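Non-structural maintenance of chromosomes element 4 (Xenopus laevis, PDB 7DG2) probably serves, as a component of the SMC5-SMC6 complex, in sister chromatid alignment and double-strand break repair by homologous recombination, this piece binding the Nse1-Nse3 dimer. Local coordinates at residues T10-L22 with G44-E57. Residues are numbered along the deposited sequence; the frame is centred on the assembly and turned at random.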
loop_
_atom_site.group_PDB
_atom_site.type_symbol
_atom_site.label_atom_id
_atom_site.label_comp_id
_atom_site.label_asym_id
_atom_site.label_seq_id
_atom_site.Cartn_x
_atom_site.Cartn_y
_atom_site.Cartn_z
ATOM N N THR C 10 0.586 33.989 0.318
ATOM C CA THR C 10 1.723 34.191 -0.570
ATOM C C THR C 10 3.035 33.937 0.159
ATOM O O THR C 10 3.937 33.290 -0.383
ATOM C CB THR C 10 1.688 35.610 -1.141
ATOM O OG1 THR C 10 0.527 35.760 -1.966
ATOM C CG2 THR C 10 2.936 35.890 -1.962
ATOM N N SER C 11 3.149 34.439 1.389
ATOM C CA SER C 11 4.269 34.070 2.243
ATOM C C SER C 11 4.304 32.563 2.462
ATOM O O SER C 11 5.378 31.952 2.488
ATOM C CB SER C 11 4.156 34.811 3.575
ATOM O OG SER C 11 5.225 34.470 4.433
ATOM N N PHE C 12 3.125 31.952 2.604
ATOM C CA PHE C 12 3.035 30.511 2.818
ATOM C C PHE C 12 3.625 29.735 1.648
ATOM O O PHE C 12 4.436 28.827 1.850
ATOM C CB PHE C 12 1.575 30.125 3.053
ATOM C CG PHE C 12 1.357 28.671 3.396
ATOM C CD1 PHE C 12 2.087 28.054 4.399
ATOM C CD2 PHE C 12 0.357 27.948 2.759
ATOM C CE1 PHE C 12 1.857 26.724 4.731
ATOM C CE2 PHE C 12 0.117 26.618 3.081
ATOM C CZ PHE C 12 0.874 26.003 4.070
ATOM N N THR C 13 3.240 30.070 0.408
ATOM C CA THR C 13 3.786 29.288 -0.700
ATOM C C THR C 13 5.274 29.548 -0.881
ATOM O O THR C 13 6.010 28.645 -1.287
ATOM C CB THR C 13 3.056 29.558 -2.018
ATOM O OG1 THR C 13 3.018 30.964 -2.280
ATOM C CG2 THR C 13 1.641 28.981 -1.986
ATOM N N ALA C 14 5.739 30.761 -0.583
ATOM C CA ALA C 14 7.176 31.004 -0.643
ATOM C C ALA C 14 7.919 30.100 0.335
ATOM O O ALA C 14 8.963 29.529 -0.005
ATOM C CB ALA C 14 7.478 32.477 -0.358
ATOM N N ASP C 15 7.386 29.940 1.548
ATOM C CA ASP C 15 8.052 29.101 2.539
ATOM C C ASP C 15 7.929 27.620 2.201
ATOM O O ASP C 15 8.851 26.844 2.492
ATOM C CB ASP C 15 7.492 29.395 3.929
ATOM C CG ASP C 15 7.903 30.774 4.446
ATOM O OD1 ASP C 15 8.944 31.297 3.993
ATOM O OD2 ASP C 15 7.186 31.336 5.299
ATOM N N LEU C 16 6.817 27.208 1.580
ATOM C CA LEU C 16 6.696 25.820 1.135
ATOM C C LEU C 16 7.749 25.496 0.085
ATOM O O LEU C 16 8.395 24.444 0.141
ATOM C CB LEU C 16 5.291 25.552 0.584
ATOM C CG LEU C 16 4.151 25.473 1.603
ATOM C CD1 LEU C 16 2.772 25.605 0.921
ATOM C CD2 LEU C 16 4.237 24.163 2.364
ATOM N N LEU C 17 7.922 26.386 -0.896
ATOM C CA LEU C 17 8.896 26.133 -1.955
ATOM C C LEU C 17 10.305 26.018 -1.395
ATOM O O LEU C 17 11.088 25.171 -1.840
ATOM C CB LEU C 17 8.831 27.232 -3.012
ATOM C CG LEU C 17 7.543 27.248 -3.844
ATOM C CD1 LEU C 17 7.407 28.557 -4.603
ATOM C CD2 LEU C 17 7.523 26.065 -4.792
ATOM N N SER C 18 10.647 26.861 -0.417
ATOM C CA SER C 18 11.943 26.735 0.242
ATOM C C SER C 18 12.083 25.375 0.910
ATOM O O SER C 18 13.093 24.682 0.737
ATOM C CB SER C 18 12.123 27.855 1.267
ATOM O OG SER C 18 12.056 29.120 0.640
ATOM N N PHE C 19 11.068 24.977 1.684
ATOM C CA PHE C 19 11.106 23.685 2.361
ATOM C C PHE C 19 11.219 22.550 1.352
ATOM O O PHE C 19 11.893 21.542 1.603
ATOM C CB PHE C 19 9.854 23.536 3.236
ATOM C CG PHE C 19 9.857 22.313 4.117
ATOM C CD1 PHE C 19 10.450 22.343 5.372
ATOM C CD2 PHE C 19 9.251 21.139 3.698
ATOM C CE1 PHE C 19 10.451 21.218 6.185
ATOM C CE2 PHE C 19 9.249 20.011 4.505
ATOM C CZ PHE C 19 9.850 20.051 5.754
ATOM N N MET C 20 10.586 22.712 0.192
ATOM C CA MET C 20 10.608 21.694 -0.846
ATOM C C MET C 20 11.913 21.677 -1.629
ATOM O O MET C 20 12.174 20.705 -2.346
ATOM C CB MET C 20 9.429 21.904 -1.790
ATOM C CG MET C 20 8.115 21.462 -1.176
ATOM S SD MET C 20 6.701 21.700 -2.242
ATOM C CE MET C 20 6.524 23.456 -2.200
ATOM N N GLY C 21 12.728 22.722 -1.518
ATOM C CA GLY C 21 14.034 22.710 -2.147
ATOM C C GLY C 21 14.218 23.703 -3.273
ATOM O O GLY C 21 14.887 23.391 -4.263
ATOM N N LEU C 22 13.638 24.896 -3.128
ATOM C CA LEU C 22 13.784 25.994 -4.091
ATOM C C LEU C 22 13.110 25.652 -5.413
ATOM O O LEU C 22 12.318 26.441 -5.932
ATOM C CB LEU C 22 15.275 26.349 -4.281
ATOM C CG LEU C 22 16.059 26.547 -5.601
ATOM C CD1 LEU C 22 16.262 25.251 -6.398
ATOM C CD2 LEU C 22 15.503 27.666 -6.495
ATOM N N GLY C 44 16.076 27.976 -11.717
ATOM C CA GLY C 44 15.560 27.635 -10.403
ATOM C C GLY C 44 14.264 26.849 -10.462
ATOM O O GLY C 44 13.190 27.421 -10.661
ATOM N N TYR C 45 14.366 25.534 -10.284
ATOM C CA TYR C 45 13.225 24.635 -10.371
ATOM C C TYR C 45 13.161 23.778 -9.111
ATOM O O TYR C 45 14.071 23.786 -8.276
ATOM C CB TYR C 45 13.306 23.755 -11.629
ATOM C CG TYR C 45 13.593 24.532 -12.904
ATOM C CD1 TYR C 45 14.902 24.789 -13.308
ATOM C CD2 TYR C 45 12.556 25.008 -13.702
ATOM C CE1 TYR C 45 15.169 25.500 -14.470
ATOM C CE2 TYR C 45 12.815 25.718 -14.867
ATOM C CZ TYR C 45 14.122 25.961 -15.245
ATOM O OH TYR C 45 14.381 26.666 -16.401
ATOM N N LEU C 46 12.060 23.037 -8.976
ATOM C CA LEU C 46 11.792 22.148 -7.850
ATOM C C LEU C 46 12.472 20.799 -8.054
ATOM O O LEU C 46 12.392 20.223 -9.145
ATOM C CB LEU C 46 10.295 21.925 -7.676
ATOM C CG LEU C 46 9.510 23.015 -6.959
ATOM C CD1 LEU C 46 8.028 22.724 -7.064
ATOM C CD2 LEU C 46 9.946 23.093 -5.509
ATOM N N PRO C 47 13.124 20.283 -7.013
ATOM C CA PRO C 47 13.685 18.929 -7.090
ATOM C C PRO C 47 12.607 17.898 -7.397
ATOM O O PRO C 47 11.426 18.087 -7.093
ATOM C CB PRO C 47 14.280 18.710 -5.693
ATOM C CG PRO C 47 14.509 20.086 -5.156
ATOM C CD PRO C 47 13.411 20.932 -5.722
ATOM N N THR C 48 13.031 16.786 -8.000
ATOM C CA THR C 48 12.081 15.754 -8.395
ATOM C C THR C 48 11.370 15.126 -7.202
ATOM O O THR C 48 10.309 14.518 -7.379
ATOM C CB THR C 48 12.794 14.670 -9.208
ATOM O OG1 THR C 48 13.796 14.043 -8.396
ATOM C CG2 THR C 48 13.456 15.279 -10.434
ATOM N N ASP C 49 11.919 15.265 -5.994
ATOM C CA ASP C 49 11.339 14.675 -4.794
ATOM C C ASP C 49 10.641 15.709 -3.917
ATOM O O ASP C 49 10.396 15.445 -2.736
ATOM C CB ASP C 49 12.419 13.948 -3.995
ATOM C CG ASP C 49 13.486 14.891 -3.463
ATOM O OD1 ASP C 49 13.654 15.992 -4.033
ATOM O OD2 ASP C 49 14.156 14.529 -2.471
ATOM N N ALA C 50 10.293 16.867 -4.480
ATOM C CA ALA C 50 9.809 17.985 -3.674
ATOM C C ALA C 50 8.485 17.658 -2.988
ATOM O O ALA C 50 8.298 17.957 -1.803
ATOM C CB ALA C 50 9.671 19.232 -4.547
ATOM N N TRP C 51 7.542 17.064 -3.723
ATOM C CA TRP C 51 6.249 16.755 -3.117
ATOM C C TRP C 51 6.347 15.573 -2.159
ATOM O O TRP C 51 5.644 15.544 -1.140
ATOM C CB TRP C 51 5.202 16.496 -4.205
ATOM C CG TRP C 51 4.779 17.759 -4.887
ATOM C CD1 TRP C 51 5.187 18.211 -6.113
ATOM C CD2 TRP C 51 3.896 18.757 -4.365
ATOM N NE1 TRP C 51 4.597 19.420 -6.388
ATOM C CE2 TRP C 51 3.803 19.779 -5.331
ATOM C CE3 TRP C 51 3.164 18.883 -3.176
ATOM C CZ2 TRP C 51 3.012 20.913 -5.145
ATOM C CZ3 TRP C 51 2.380 20.013 -2.994
ATOM C CH2 TRP C 51 2.308 21.010 -3.974
ATOM N N GLN C 52 7.209 14.600 -2.460
ATOM C CA GLN C 52 7.461 13.524 -1.507
ATOM C C GLN C 52 8.065 14.064 -0.221
ATOM O O GLN C 52 7.720 13.601 0.873
ATOM C CB GLN C 52 8.386 12.471 -2.118
ATOM C CG GLN C 52 7.664 11.361 -2.865
ATOM C CD GLN C 52 8.613 10.261 -3.322
ATOM O OE1 GLN C 52 9.767 10.194 -2.883
ATOM N NE2 GLN C 52 8.134 9.399 -4.210
ATOM N N LYS C 53 8.978 15.034 -0.331
ATOM C CA LYS C 53 9.563 15.644 0.861
ATOM C C LYS C 53 8.485 16.299 1.713
ATOM O O LYS C 53 8.435 16.112 2.936
ATOM C CB LYS C 53 10.622 16.675 0.467
ATOM C CG LYS C 53 11.971 16.089 0.033
ATOM C CD LYS C 53 13.127 17.067 0.303
ATOM C CE LYS C 53 13.207 18.191 -0.730
ATOM N NZ LYS C 53 13.934 17.795 -1.984
ATOM N N LEU C 54 7.602 17.063 1.069
ATOM C CA LEU C 54 6.515 17.714 1.792
ATOM C C LEU C 54 5.560 16.689 2.386
ATOM O O LEU C 54 5.145 16.812 3.543
ATOM C CB LEU C 54 5.778 18.670 0.846
ATOM C CG LEU C 54 4.793 19.654 1.475
ATOM C CD1 LEU C 54 5.530 20.538 2.463
ATOM C CD2 LEU C 54 4.129 20.507 0.399
ATOM N N GLY C 55 5.208 15.663 1.615
ATOM C CA GLY C 55 4.293 14.658 2.116
ATOM C C GLY C 55 4.844 13.872 3.290
ATOM O O GLY C 55 4.090 13.482 4.174
ATOM N N SER C 56 6.149 13.601 3.299
ATOM C CA SER C 56 6.737 12.888 4.428
ATOM C C SER C 56 6.660 13.715 5.701
ATOM O O SER C 56 6.431 13.173 6.791
ATOM C CB SER C 56 8.180 12.518 4.116
ATOM O OG SER C 56 8.195 11.488 3.151
ATOM N N GLU C 57 6.836 15.030 5.585
ATOM C CA GLU C 57 6.612 15.892 6.741
ATOM C C GLU C 57 5.146 15.849 7.156
ATOM O O GLU C 57 4.823 15.632 8.326
ATOM C CB GLU C 57 7.057 17.319 6.419
ATOM C CG GLU C 57 6.852 18.331 7.549
ATOM C CD GLU C 57 7.675 18.020 8.790
ATOM O OE1 GLU C 57 8.750 17.396 8.655
ATOM O OE2 GLU C 57 7.244 18.403 9.901
#
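M20, at the end of helix 10-20, lies against the first turn of helix 50-57 and has more surface buried by the contact than any other residue. Its CB meets A50 CB at 3.8 Å, an approach that the small alanine permits. With CG anti to the carbonyl carbon (chi1 -75°) and the chain then extended through chi2, SD is carried over the face of the W51 six-membered ring, 4.5 Å from the centroid and 4° off the normal. This Met-aromatic contact suits an unbranched, polarisable side chain. L54 CD2 packs on the same sulfur, and L54 CD1 extends to L16 CD2, 3.8 Å away, the two leucines crossing at about a right angle. A branched leucine suits this place because its methyls divide the work, CD1 serving L16 and F19, CD2 the M20 sulfur. F19 lies beside M20 on L54 and E57; its broad ring can span L54 CD1 and the E57 methylenes, with CZ 3.9 Å from E57 CG.

Where helix 10-20 ends, G21 takes the positive phi of a Schellman motif; a side chain there would collide with P47. The M20 carbonyl then faces K53, whose CE lies 3.2 Å from M20 O, and whose NZ forms a salt bridge with D49 OD1 at 2.7 Å. With an alanine at K53, the D49 carboxylate is likely to lose its charged mate, and the M20 carbonyl the methylene chain that covers it. Beyond the turn, L46 CD2 touches both L17 CD2 and M20 CB.

The two helices cross nearly at right angles (103°), their axes 9.4 Å apart; helix 10-20 belongs to the region of Nse4 that binds Nse3. The MAGE domain-containing subunit packs on both: its R127 and M124 meet helix 10-20, its F139 and H136 meet W51, and its K192 pairs with E57.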